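PDB 4R6H: Melibiose/raffinose/stachyose-binding protein MelE from Bacillus subtilis subsp. subtilis str. 168, which binds melibiose, raffinose and stachyose as the solute-binding component of the MelEDC-MsmX ABC transporter that imports them. Local coordinates for residues 50-54 against 66-70; 136-142 against 343-349; 195-199 against 384-390; 200-205 against 292-296; 256-261 against 274-278. All blocks are in the same frame, centred on the assembly; numbering follows the deposited sequence. Where two conformers were deposited one is given.

Contact 1. Residues 50-54 against 66-70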
# COMPACT_ATOMS: atom_id res chain seq x y z
N PHE A 50 5.21 -18.73 2.28
CA PHE A 50 5.95 -18.75 1.03
C PHE A 50 6.96 -19.92 1.04
O PHE A 50 7.01 -20.66 0.05
CB PHE A 50 6.58 -17.38 0.78
CG PHE A 50 6.82 -17.02 -0.69
CD1 PHE A 50 6.68 -17.95 -1.72
CD2 PHE A 50 7.23 -15.74 -1.02
CE1 PHE A 50 6.93 -17.59 -3.03
CE2 PHE A 50 7.47 -15.38 -2.34
CZ PHE A 50 7.35 -16.31 -3.33
N ARG A 51 7.66 -20.15 2.16
CA ARG A 51 8.57 -21.28 2.24
C ARG A 51 7.82 -22.61 2.13
O ARG A 51 8.32 -23.52 1.48
CB ARG A 51 9.39 -21.23 3.54
CG ARG A 51 10.40 -20.09 3.56
CD ARG A 51 11.31 -20.17 4.77
NE ARG A 51 12.05 -18.91 4.94
CZ ARG A 51 11.81 -18.00 5.89
NH1 ARG A 51 10.85 -18.19 6.81
NH2 ARG A 51 12.55 -16.90 5.95
N LYS A 52 6.64 -22.72 2.73
CA LYS A 52 5.89 -23.96 2.66
C LYS A 52 5.45 -24.22 1.20
O LYS A 52 5.51 -25.33 0.71
CB LYS A 52 4.75 -23.99 3.69
CG LYS A 52 3.34 -23.73 3.18
CD LYS A 52 2.58 -25.03 3.08
CE LYS A 52 1.73 -25.28 4.32
NZ LYS A 52 0.54 -26.10 4.00
N LEU A 53 5.03 -23.17 0.49
CA LEU A 53 4.64 -23.35 -0.88
C LEU A 53 5.85 -23.67 -1.77
O LEU A 53 5.72 -24.43 -2.70
CB LEU A 53 3.89 -22.11 -1.39
CG LEU A 53 2.47 -21.97 -0.85
CD1 LEU A 53 1.95 -20.60 -1.26
CD2 LEU A 53 1.52 -23.07 -1.32
N ALA A 54 7.00 -23.07 -1.47
CA ALA A 54 8.24 -23.41 -2.20
C ALA A 54 8.59 -24.87 -1.97
O ALA A 54 8.92 -25.59 -2.94
CB ALA A 54 9.37 -22.53 -1.78
N VAL A 66 14.60 -24.25 -4.46
CA VAL A 66 14.14 -22.88 -4.42
C VAL A 66 14.93 -22.14 -3.34
O VAL A 66 14.92 -22.52 -2.17
CB VAL A 66 12.64 -22.80 -4.17
CG1 VAL A 66 12.26 -21.32 -4.02
CG2 VAL A 66 11.85 -23.52 -5.24
N SER A 67 15.60 -21.07 -3.75
CA SER A 67 16.37 -20.22 -2.85
C SER A 67 15.58 -18.91 -2.70
O SER A 67 15.65 -18.03 -3.55
CB SER A 67 17.77 -19.94 -3.39
OG SER A 67 18.50 -19.12 -2.48
N LEU A 68 14.87 -18.84 -1.58
CA LEU A 68 13.98 -17.73 -1.25
C LEU A 68 14.72 -16.75 -0.36
O LEU A 68 15.26 -17.13 0.70
CB LEU A 68 12.75 -18.24 -0.50
CG LEU A 68 11.40 -18.22 -1.19
CD1 LEU A 68 10.39 -18.87 -0.25
CD2 LEU A 68 11.03 -16.79 -1.61
N HIS A 69 14.75 -15.49 -0.78
CA HIS A 69 15.41 -14.42 -0.06
C HIS A 69 14.42 -13.36 0.34
O HIS A 69 13.64 -12.88 -0.50
CB HIS A 69 16.42 -13.74 -0.98
CG HIS A 69 17.55 -14.62 -1.40
ND1 HIS A 69 18.85 -14.39 -1.00
CD2 HIS A 69 17.58 -15.73 -2.18
CE1 HIS A 69 19.63 -15.32 -1.52
NE2 HIS A 69 18.89 -16.15 -2.24
N PHE A 70 14.51 -12.92 1.59
CA PHE A 70 13.75 -11.81 2.14
C PHE A 70 14.72 -10.75 2.68
O PHE A 70 14.92 -10.66 3.88
CB PHE A 70 12.82 -12.29 3.25
CG PHE A 70 11.87 -13.38 2.82
CD1 PHE A 70 10.72 -13.08 2.11
CD2 PHE A 70 12.10 -14.72 3.15
CE1 PHE A 70 9.83 -14.07 1.73
CE2 PHE A 70 11.21 -15.72 2.74
CZ PHE A 70 10.09 -15.39 2.02
O HOH W 1 13.73 -18.98 2.96

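Contact 2. Residues 136-142 against 343-349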
# COMPACT_ATOMS: atom_id res chain seq x y z
N TYR A 136 3.19 -11.13 -11.87
CA TYR A 136 2.07 -11.87 -11.29
C TYR A 136 1.80 -11.31 -9.91
O TYR A 136 2.70 -11.29 -9.05
CB TYR A 136 2.41 -13.38 -11.20
CG TYR A 136 1.45 -14.13 -10.31
CD1 TYR A 136 0.13 -14.34 -10.68
CD2 TYR A 136 1.85 -14.54 -9.05
CE1 TYR A 136 -0.74 -14.98 -9.83
CE2 TYR A 136 1.00 -15.19 -8.19
CZ TYR A 136 -0.32 -15.39 -8.60
OH TYR A 136 -1.19 -16.05 -7.73
N PRO A 137 0.56 -10.85 -9.67
CA PRO A 137 0.20 -10.32 -8.36
C PRO A 137 -0.18 -11.40 -7.36
O PRO A 137 -1.22 -12.04 -7.49
CB PRO A 137 -0.98 -9.40 -8.67
CG PRO A 137 -1.64 -10.10 -9.83
CD PRO A 137 -0.54 -10.73 -10.65
N ILE A 138 0.65 -11.62 -6.36
CA ILE A 138 0.33 -12.58 -5.33
C ILE A 138 -0.94 -12.11 -4.58
O ILE A 138 -1.79 -12.89 -4.17
CB ILE A 138 1.51 -12.71 -4.37
CG1 ILE A 138 2.65 -13.45 -5.06
CG2 ILE A 138 1.11 -13.32 -3.03
CD1 ILE A 138 3.96 -13.39 -4.31
N ASN A 139 -1.05 -10.81 -4.42
CA ASN A 139 -2.13 -10.21 -3.66
C ASN A 139 -2.35 -8.81 -4.18
O ASN A 139 -1.82 -8.44 -5.24
CB ASN A 139 -1.87 -10.22 -2.15
CG ASN A 139 -0.63 -9.47 -1.76
OD1 ASN A 139 0.05 -8.88 -2.60
ND2 ASN A 139 -0.36 -9.42 -0.45
N GLN A 140 -3.14 -8.02 -3.46
CA GLN A 140 -3.30 -6.63 -3.82
C GLN A 140 -3.64 -5.81 -2.59
O GLN A 140 -4.29 -6.31 -1.69
CB GLN A 140 -4.42 -6.47 -4.83
CG GLN A 140 -5.73 -7.11 -4.42
CD GLN A 140 -6.83 -6.85 -5.44
OE1 GLN A 140 -7.20 -5.67 -5.68
NE2 GLN A 140 -7.35 -7.91 -6.03
N ALA A 141 -3.22 -4.56 -2.62
CA ALA A 141 -3.46 -3.66 -1.52
C ALA A 141 -4.63 -2.75 -1.85
O ALA A 141 -4.73 -2.25 -3.00
CB ALA A 141 -2.25 -2.79 -1.24
N LYS A 142 -5.50 -2.52 -0.86
CA LYS A 142 -6.65 -1.62 -1.02
C LYS A 142 -6.83 -0.88 0.30
O LYS A 142 -7.47 -1.38 1.22
CB LYS A 142 -7.91 -2.36 -1.44
CG LYS A 142 -7.92 -2.81 -2.90
CD LYS A 142 -9.27 -3.35 -3.35
CE LYS A 142 -9.57 -4.75 -2.85
NZ LYS A 142 -10.85 -5.23 -3.46
N THR A 343 -0.96 -13.10 3.87
CA THR A 343 -0.70 -11.69 3.74
C THR A 343 -1.85 -10.79 4.20
O THR A 343 -1.72 -9.55 4.17
CB THR A 343 -0.40 -11.28 2.27
OG1 THR A 343 -1.61 -11.28 1.48
CG2 THR A 343 0.65 -12.22 1.63
N SER A 344 -2.97 -11.41 4.58
CA SER A 344 -4.18 -10.72 5.04
C SER A 344 -4.80 -9.82 3.98
O SER A 344 -5.51 -8.87 4.31
CB SER A 344 -3.93 -9.94 6.35
OG SER A 344 -3.48 -10.87 7.36
N LEU A 345 -4.58 -10.15 2.71
CA LEU A 345 -5.07 -9.32 1.62
C LEU A 345 -5.68 -10.17 0.56
O LEU A 345 -5.39 -11.39 0.46
CB LEU A 345 -3.90 -8.51 1.04
CG LEU A 345 -3.34 -7.36 1.85
CD1 LEU A 345 -2.07 -6.80 1.27
CD2 LEU A 345 -4.39 -6.27 1.96
N PRO A 346 -6.49 -9.56 -0.32
CA PRO A 346 -7.06 -10.36 -1.40
C PRO A 346 -6.01 -10.85 -2.39
O PRO A 346 -4.97 -10.21 -2.58
CB PRO A 346 -7.98 -9.37 -2.14
CG PRO A 346 -8.18 -8.26 -1.19
CD PRO A 346 -6.98 -8.17 -0.31
N SER A 347 -6.31 -11.96 -3.02
CA SER A 347 -5.52 -12.43 -4.17
C SER A 347 -5.65 -11.48 -5.31
O SER A 347 -6.58 -10.71 -5.41
CB SER A 347 -6.01 -13.82 -4.59
OG SER A 347 -5.58 -14.20 -5.88
N GLY A 348 -4.67 -11.54 -6.22
CA GLY A 348 -4.73 -10.79 -7.47
C GLY A 348 -5.61 -11.40 -8.54
O GLY A 348 -5.77 -10.76 -9.57
N LEU A 349 -6.23 -12.56 -8.28
CA LEU A 349 -7.01 -13.32 -9.26
C LEU A 349 -8.46 -13.35 -8.88
O LEU A 349 -8.79 -13.50 -7.70
CB LEU A 349 -6.50 -14.74 -9.40
CG LEU A 349 -5.01 -14.90 -9.70
CD1 LEU A 349 -4.61 -16.35 -9.59
CD2 LEU A 349 -4.66 -14.30 -11.05
O HOH W 2 -2.98 -14.15 -6.69

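Contact 3. Residues 195-199 against 384-390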
# COMPACT_ATOMS: atom_id res chain seq x y z
N ALA A 195 3.45 10.31 6.49
CA ALA A 195 3.61 10.06 5.10
C ALA A 195 2.41 9.34 4.52
O ALA A 195 1.99 9.60 3.38
CB ALA A 195 4.91 9.30 4.80
N GLN A 196 1.88 8.37 5.26
CA GLN A 196 0.74 7.61 4.77
C GLN A 196 -0.48 8.53 4.50
O GLN A 196 -1.22 8.35 3.53
CB GLN A 196 0.38 6.51 5.77
CG GLN A 196 -0.74 5.63 5.26
CD GLN A 196 -0.99 4.36 6.03
OE1 GLN A 196 -0.26 4.00 6.93
NE2 GLN A 196 -2.04 3.63 5.61
N TYR A 197 -0.69 9.46 5.43
CA TYR A 197 -1.76 10.45 5.29
C TYR A 197 -1.59 11.24 3.98
O TYR A 197 -2.51 11.38 3.16
CB TYR A 197 -1.80 11.36 6.54
CG TYR A 197 -2.54 12.65 6.30
CD1 TYR A 197 -3.94 12.70 6.33
CD2 TYR A 197 -1.85 13.79 5.96
CE1 TYR A 197 -4.62 13.89 6.04
CE2 TYR A 197 -2.51 14.97 5.65
CZ TYR A 197 -3.88 15.02 5.75
OH TYR A 197 -4.53 16.21 5.43
N TYR A 198 -0.41 11.83 3.84
CA TYR A 198 -0.15 12.64 2.65
C TYR A 198 -0.27 11.82 1.38
O TYR A 198 -0.86 12.27 0.39
CB TYR A 198 1.20 13.29 2.71
CG TYR A 198 1.34 14.54 3.57
CD1 TYR A 198 0.64 15.71 3.27
CD2 TYR A 198 2.27 14.60 4.60
CE1 TYR A 198 0.82 16.87 4.02
CE2 TYR A 198 2.45 15.75 5.33
CZ TYR A 198 1.75 16.90 5.02
OH TYR A 198 1.96 18.03 5.79
N ASP A 199 0.35 10.64 1.37
CA ASP A 199 0.40 9.82 0.18
C ASP A 199 -1.00 9.38 -0.26
O ASP A 199 -1.36 9.50 -1.46
CB ASP A 199 1.33 8.60 0.44
CG ASP A 199 1.93 8.01 -0.80
OD1 ASP A 199 1.98 8.64 -1.84
OD2 ASP A 199 2.49 6.92 -0.67
N TRP A 384 8.89 9.71 -0.18
CA TRP A 384 8.17 9.12 0.96
C TRP A 384 8.71 9.62 2.28
O TRP A 384 7.97 10.05 3.15
CB TRP A 384 8.20 7.60 0.89
CG TRP A 384 7.67 6.90 2.09
CD1 TRP A 384 8.39 6.37 3.15
CD2 TRP A 384 6.29 6.67 2.41
NE1 TRP A 384 7.54 5.78 4.06
CE2 TRP A 384 6.25 5.93 3.63
CE3 TRP A 384 5.10 6.91 1.74
CZ2 TRP A 384 5.04 5.51 4.21
CZ3 TRP A 384 3.92 6.49 2.30
CH2 TRP A 384 3.90 5.79 3.53
N ASP A 385 10.03 9.58 2.43
CA ASP A 385 10.63 10.03 3.66
C ASP A 385 10.41 11.54 3.88
O ASP A 385 10.20 11.96 4.99
CB ASP A 385 12.13 9.68 3.70
CG ASP A 385 12.41 8.23 4.14
OD1 ASP A 385 11.53 7.55 4.71
OD2 ASP A 385 13.54 7.77 3.93
N VAL A 386 10.45 12.31 2.80
CA VAL A 386 10.26 13.74 2.88
C VAL A 386 8.82 14.05 3.32
O VAL A 386 8.59 14.88 4.17
CB VAL A 386 10.50 14.42 1.53
CG1 VAL A 386 10.24 15.92 1.65
CG2 VAL A 386 11.94 14.19 1.07
N LEU A 387 7.83 13.32 2.79
CA LEU A 387 6.42 13.52 3.24
C LEU A 387 6.28 13.25 4.75
O LEU A 387 5.58 13.94 5.46
CB LEU A 387 5.48 12.62 2.42
CG LEU A 387 5.34 12.96 0.93
CD1 LEU A 387 4.60 11.83 0.24
CD2 LEU A 387 4.66 14.30 0.70
N GLY A 388 6.94 12.19 5.22
CA GLY A 388 6.90 11.86 6.63
C GLY A 388 7.52 12.95 7.49
O GLY A 388 6.92 13.38 8.48
N THR A 389 8.70 13.41 7.04
CA THR A 389 9.45 14.52 7.65
C THR A 389 8.59 15.75 7.86
O THR A 389 8.46 16.26 8.97
CB THR A 389 10.69 14.95 6.78
OG1 THR A 389 11.73 13.98 6.87
CG2 THR A 389 11.21 16.29 7.17
N VAL A 390 7.98 16.22 6.78
CA VAL A 390 7.26 17.49 6.86
C VAL A 390 6.02 17.34 7.74
O VAL A 390 5.64 18.25 8.48
CB VAL A 390 6.94 18.12 5.49
CG1 VAL A 390 8.23 18.40 4.73
CG2 VAL A 390 5.94 17.30 4.67

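Contact 4. Residues 200-205 against 292-296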
# COMPACT_ATOMS: atom_id res chain seq x y z
N GLN A 200 -1.81 8.87 0.67
CA GLN A 200 -3.12 8.40 0.31
C GLN A 200 -4.00 9.55 -0.18
O GLN A 200 -4.65 9.40 -1.20
CB GLN A 200 -3.86 7.68 1.44
CG GLN A 200 -3.43 6.26 1.67
CD GLN A 200 -4.24 5.52 2.73
OE1 GLN A 200 -3.66 4.80 3.52
NE2 GLN A 200 -5.57 5.55 2.63
N PHE A 201 -4.00 10.67 0.55
CA PHE A 201 -4.92 11.76 0.18
C PHE A 201 -4.44 12.55 -1.04
O PHE A 201 -5.22 13.26 -1.67
CB PHE A 201 -5.28 12.64 1.36
CG PHE A 201 -6.31 12.04 2.28
CD1 PHE A 201 -7.66 11.92 1.89
CD2 PHE A 201 -5.95 11.61 3.54
CE1 PHE A 201 -8.58 11.39 2.77
CE2 PHE A 201 -6.89 11.11 4.43
CZ PHE A 201 -8.22 10.98 4.02
N ALA A 202 -3.17 12.44 -1.39
CA ALA A 202 -2.68 13.07 -2.63
C ALA A 202 -3.40 12.55 -3.86
O ALA A 202 -3.59 13.26 -4.84
CB ALA A 202 -1.19 12.83 -2.79
N THR A 203 -3.83 11.28 -3.84
CA THR A 203 -4.58 10.70 -4.96
C THR A 203 -5.94 11.37 -5.24
O THR A 203 -6.13 11.89 -6.36
CB THR A 203 -4.64 9.15 -4.82
OG1 THR A 203 -3.32 8.60 -5.04
CG2 THR A 203 -5.59 8.50 -5.79
N PRO A 204 -6.85 11.45 -4.25
CA PRO A 204 -8.10 12.20 -4.54
C PRO A 204 -7.81 13.67 -4.80
O PRO A 204 -8.55 14.31 -5.57
CB PRO A 204 -8.92 12.03 -3.27
CG PRO A 204 -8.01 11.50 -2.21
CD PRO A 204 -6.93 10.75 -2.94
N LEU A 205 -6.75 14.23 -4.23
CA LEU A 205 -6.50 15.67 -4.44
C LEU A 205 -6.04 15.95 -5.85
O LEU A 205 -6.53 16.90 -6.48
CB LEU A 205 -5.47 16.20 -3.47
CG LEU A 205 -5.08 17.69 -3.58
CD1 LEU A 205 -6.25 18.54 -3.19
CD2 LEU A 205 -3.89 17.95 -2.71
N THR A 292 -10.65 5.51 0.75
CA THR A 292 -10.15 6.87 1.00
C THR A 292 -11.19 7.87 0.52
O THR A 292 -11.61 7.80 -0.63
CB THR A 292 -8.82 7.12 0.25
OG1 THR A 292 -7.84 6.18 0.70
CG2 THR A 292 -8.28 8.50 0.52
N PRO A 293 -11.63 8.79 1.40
CA PRO A 293 -12.59 9.80 0.95
C PRO A 293 -12.09 10.65 -0.21
O PRO A 293 -10.90 10.99 -0.28
CB PRO A 293 -12.79 10.65 2.19
CG PRO A 293 -12.55 9.72 3.35
CD PRO A 293 -11.41 8.84 2.85
N ALA A 294 -13.03 11.04 -1.05
CA ALA A 294 -12.79 11.98 -2.13
C ALA A 294 -12.65 13.40 -1.60
O ALA A 294 -13.05 13.71 -0.48
CB ALA A 294 -13.95 11.92 -3.12
N ILE A 295 -12.05 14.25 -2.45
CA ILE A 295 -11.80 15.64 -2.10
C ILE A 295 -12.56 16.61 -2.99
O ILE A 295 -13.08 17.62 -2.48
CB ILE A 295 -10.28 15.91 -2.09
CG1 ILE A 295 -9.67 15.29 -0.83
CG2 ILE A 295 -9.94 17.43 -2.08
CD1 ILE A 295 -8.15 15.20 -0.82
N HIS A 296 -12.61 16.36 -4.28
CA HIS A 296 -13.31 17.27 -5.20
C HIS A 296 -14.78 16.89 -5.36
O HIS A 296 -15.16 15.74 -5.32
CB HIS A 296 -12.63 17.25 -6.55
CG HIS A 296 -11.22 17.71 -6.50
ND1 HIS A 296 -10.87 19.03 -6.37
CD2 HIS A 296 -10.06 17.01 -6.51
CE1 HIS A 296 -9.55 19.13 -6.30
NE2 HIS A 296 -9.04 17.91 -6.37
O HOH W 3 -11.28 13.99 -5.23

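Contact 5. Residues 256-261 against 274-278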
# COMPACT_ATOMS: atom_id res chain seq x y z
N LEU A 256 -1.23 1.06 19.16
CA LEU A 256 -2.47 1.16 18.41
C LEU A 256 -3.47 0.06 18.76
O LEU A 256 -4.66 0.33 18.99
CB LEU A 256 -2.17 1.15 16.89
CG LEU A 256 -3.41 1.02 15.96
CD1 LEU A 256 -4.39 2.15 16.18
CD2 LEU A 256 -2.98 0.89 14.52
N ILE A 257 -3.03 -1.19 18.73
CA ILE A 257 -3.96 -2.31 18.89
C ILE A 257 -4.66 -2.19 20.24
O ILE A 257 -5.90 -2.32 20.30
CB ILE A 257 -3.27 -3.66 18.77
CG1 ILE A 257 -2.81 -3.89 17.32
CG2 ILE A 257 -4.18 -4.77 19.23
CD1 ILE A 257 -1.83 -5.04 17.15
N GLU A 258 -3.90 -1.98 21.31
CA GLU A 258 -4.51 -1.88 22.65
C GLU A 258 -5.49 -0.70 22.73
O GLU A 258 -6.61 -0.86 23.25
CB GLU A 258 -3.43 -1.74 23.77
CG GLU A 258 -4.02 -1.50 25.17
CD GLU A 258 -3.04 -1.64 26.34
OE1 GLU A 258 -1.89 -2.06 26.11
OE2 GLU A 258 -3.43 -1.35 27.52
N LEU A 259 -5.16 0.45 22.17
CA LEU A 259 -6.06 1.59 22.24
C LEU A 259 -7.34 1.35 21.42
O LEU A 259 -8.45 1.66 21.87
CB LEU A 259 -5.41 2.89 21.78
CG LEU A 259 -4.35 3.44 22.70
CD1 LEU A 259 -3.63 4.57 21.96
CD2 LEU A 259 -4.91 3.92 24.04
N MET A 260 -7.20 0.77 20.23
CA MET A 260 -8.35 0.48 19.42
C MET A 260 -9.28 -0.54 20.12
O MET A 260 -10.49 -0.39 20.13
CB MET A 260 -7.86 -0.00 18.04
CG MET A 260 -8.92 -0.14 16.95
SD MET A 260 -10.01 1.28 16.63
CE MET A 260 -9.63 1.75 14.97
N ALA A 261 -8.67 -1.56 20.72
CA ALA A 261 -9.44 -2.59 21.45
C ALA A 261 -10.12 -2.04 22.69
O ALA A 261 -11.03 -2.69 23.20
CB ALA A 261 -8.52 -3.70 21.86
N LEU A 274 -5.43 -4.54 11.52
CA LEU A 274 -5.90 -3.97 12.78
C LEU A 274 -7.13 -4.70 13.29
O LEU A 274 -7.22 -5.05 14.49
CB LEU A 274 -6.18 -2.46 12.67
CG LEU A 274 -6.62 -1.73 13.96
CD1 LEU A 274 -5.59 -1.86 15.07
CD2 LEU A 274 -6.93 -0.25 13.70
N GLY A 275 -8.10 -4.93 12.41
CA GLY A 275 -9.35 -5.56 12.81
C GLY A 275 -9.10 -6.91 13.42
O GLY A 275 -9.60 -7.25 14.47
N GLN A 276 -8.29 -7.71 12.73
CA GLN A 276 -8.09 -9.08 13.18
C GLN A 276 -7.30 -9.10 14.49
O GLN A 276 -7.54 -9.92 15.41
CB GLN A 276 -7.44 -9.92 12.05
CG GLN A 276 -5.99 -9.56 11.62
CD GLN A 276 -5.56 -10.02 10.21
OE1 GLN A 276 -4.51 -10.66 10.04
NE2 GLN A 276 -6.30 -9.65 9.24
N ASP A 277 -6.34 -8.19 14.62
CA ASP A 277 -5.51 -8.12 15.81
C ASP A 277 -6.33 -7.65 17.03
O ASP A 277 -6.16 -8.18 18.14
CB ASP A 277 -4.34 -7.18 15.60
CG ASP A 277 -3.34 -7.70 14.60
OD1 ASP A 277 -3.31 -8.93 14.36
OD2 ASP A 277 -2.62 -6.81 14.05
N VAL A 278 -7.19 -6.67 16.82
CA VAL A 278 -8.07 -6.17 17.87
C VAL A 278 -9.06 -7.26 18.31
O VAL A 278 -9.28 -7.43 19.50
CB VAL A 278 -8.84 -4.91 17.35
CG1 VAL A 278 -10.05 -4.56 18.21
CG2 VAL A 278 -7.89 -3.73 17.29

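Contact 1. Residues 50-54 against 66-70
Leu68 extends from the strand toward helix 44-60 and divides its two methyls between ring and backbone. Its CD2 sits over one face of the Phe50 ring, 4.0 Å from the ring centroid and 14° off the normal, a CH-pi contact displaced toward the rim. The other methyl, CD1, lies against the helix backbone, 3.8 Å from Phe50 C. Further apolar contacts flank this one: Ala54 CB meets Val66 CG1 at 3.9 Å, and Phe50 CD2 approaches Phe70 CE1 at 4.1 Å, coming in at the edge of the Phe70 ring. With CG anti to the backbone N (chi1 -153°), the Phe50 ring turns toward the strand, where Phe326 and Met330 of helix 320-331 also touch it. An alanine at Phe50 is likely to leave Leu68 CD2 without its aromatic face and open a gap between helix and strand. Arg51 adds van der Waals contact of a charged group with a ring: NH2 comes within 3.6 Å of Phe70 CD2, and Phe70 CE2 lies over one face of the guanidinium, the planes 82° apart. The polar link is a water in the guanidinium plane, which accepts from Arg51 NE at 2.6 Å and donates to Leu68 O. The short helix and strand segments run nearly antiparallel, as successive elements of the beta-alpha-beta unit 33-38, 44-60, 64-69, whose two strands are parallel neighbours.

Contact 2. Residues 136-142 against 343-349
Thr343 OG1 has two partners: it accepts from Asn139 ND2 at 3.0 Å, and it is also hydrogen-bonded to Ala340 O one turn back in its own helix. The Asn139 bond is fairly straight (162°) and lies close to the amide plane. Asn139 CG stands between its own backbone N and carbonyl carbon (chi1 60°), which aims the amide at the threonine, while OD1 accepts from the backbone N of Tyr309; both ends of the amide are therefore fixed. Gln140 also uses its amide. NE2 donates to Ser347 O at 3.0 Å and 173°, with the oxygen practically in the amide plane, and it bonds to Asp119 OD2 as well. A weak bond runs from Gln140 N to Pro346 O. Gln140 O, by contrast, is buried without a polar partner, with Leu345 CB 3.5 Å away and Pro346 CD at the same distance. Ser347 OG closes an ST turn by accepting from Leu349 N, and a bridging water joins this hydroxyl to Tyr136 OH and Pro137 O. At that end Leu349 CD1 touches the edge of the Tyr136 ring, 4.1 Å from CE1. Gly348 CA packs on Pro137 CG at 3.9 Å, on the side to which a CB would point. The 343-349 segment, leaving helix 333-343 through a Schellman motif at Ser344, thus lies along the link between strands 136-137 and 141-148, with helix 320-331 packed against Tyr136.

Contact 3. Residues 195-199 against 384-390
Ala195 CB sits over the centre of the six-membered ring of Trp384, 3.6 Å from its centroid and only 2° off the normal, a CH-pi contact over the middle of the face. The indole reaches this place because CG is anti to the backbone N (chi1 171°), which lays the ring beside helix 192-206. The same methyl is pressed against the backbone of the other helix, 3.6 Å from Gly388 N. Asp199 approaches the indole differently, from the edge: OD2 lies 3.3 Å from Trp384 CZ3, and the carboxylate is turned 64° out of the ring plane. This is probably an electrostatically favourable place for the oxygen, at the C-H rim of the ring, while OD1 accepts from the backbone N of Asp375, which helps fix the carboxylate. One turn on from Ala195, Tyr198 CD2 comes 3.5 Å from Leu387 O, which lies oblique to the ring. Val390 CG2 meets Tyr198 CE2 at 3.9 Å, the two side chains crossing at about a right angle, and the phenol is held at its far end by a hydrogen bond between OH and Ser232 OG. Leu387 CD2 touches Tyr198 CB at 4.1 Å. The axes of the two short segments pass 8.3 Å apart, and Ala195 and Gly388, with CA atoms 4.1 Å apart, mark the close point: a steep helix-helix crossing at which two small residues let the backbones draw near, joining helices 192-206 and 383-395.

Contact 4. Residues 200-205 against 292-296
Ile295 lies against helix 192-206, where the loop after strand 287-291 packs on this proline-kinked helix of the solute-binding protein. Along the side chain, CB carries CG1 and CG2 toward the helix. CG2 meets Leu205 CD1 at 4.0 Å, and CG1 passes Pro204 CB. The tip, CD1, settles over the helix backbone, 3.6 Å from Phe201 O, and also touches Pro204 CG and Leu205 CB. The helix is kinked here, since Pro204 has no N-H to bond to the turn before; its ring faces the loop instead, with CG 3.5 Å from Pro293 O, a buried carbonyl oxygen without a polar partner. Nearer the start of the loop, Thr292 divides its two branches. CG2, anti to the backbone N, presses on Phe201 CE1 at 3.7 Å, whereas OG1 accepts from Gln200 NE2 at 3.0 Å in a rather bent bond (138°). Gln200 is held at both ends of its amide, NE2 also donating to Gly144 O and OE1 accepting from Gln196 NE2. Beyond Ile295, a water accepts from His296 N and donates to Pro204 O, while the His296 ring stacks on that of His212. The His296 ring presents its edge to the helix: NE2 donates to Leu205 O at 2.7 Å and 163°, the oxygen lying in the imidazole plane.

Contact 5. Residues 256-261 against 274-278
Leu274 inserts its forked tip between Leu256 and Met260, forming the dense side of a helix-helix packing in which the axes of the two short segments cross at -72° and pass 9.5 Å apart. One methyl, CD1, lies 3.7 Å from Leu256 CG; the other, CD2, meets Met260 CE at 3.6 Å in the methionine conformer given. With CG anti to the backbone N (chi1 -170°), Met260 rests CG on Val278 CG2; the bend at chi2 directs the chain beyond CG. Strand 265-269 packs alongside, touching Leu256 and Met260 through Ile265 and Leu274 through Thr268. At the solvent-side border stands Ile257, still close-packed through CD1, which extends over Asp277 CB at 3.6 Å while CG1 passes Leu274 CD1. Asp277 OD2 is hydrogen-bonded to Thr273 OG1. Cut back to alanine, Ile257 would probably leave a gap beside Asp277 CB and Leu274 CD1 less covered on that flank. No hydrogen bond crosses between the two segments. Where the backbones come nearest, Ala261 and Val278 have CA atoms 5.2 Å apart, and Val278 CG1 rests on Ala261 CA at 3.8 Å.

In the fold
Contacts 2, 3 and 4 are buried, whereas contacts 1 and 5 are only partly so and, like the others, differ in distance from the chain's centre, contact 1 lying farthest out. Contacts 3 and 4 use successive parts of helix 192-206, one against a helix and the other against a loop, with centres about 15 Å apart. Contact 1 lies across the chain's centre from both. The helix pairs of contacts 3 and 5 have no hydrogen bonds across them, and contact 1, helix on strand, adds one bridging water to apolar and ring contacts, while the loops in contacts 2 and 4 are held by side-chain amides and, in contact 4, a histidine. Contacts 2 and 5 touch through Ser344 and Gln276.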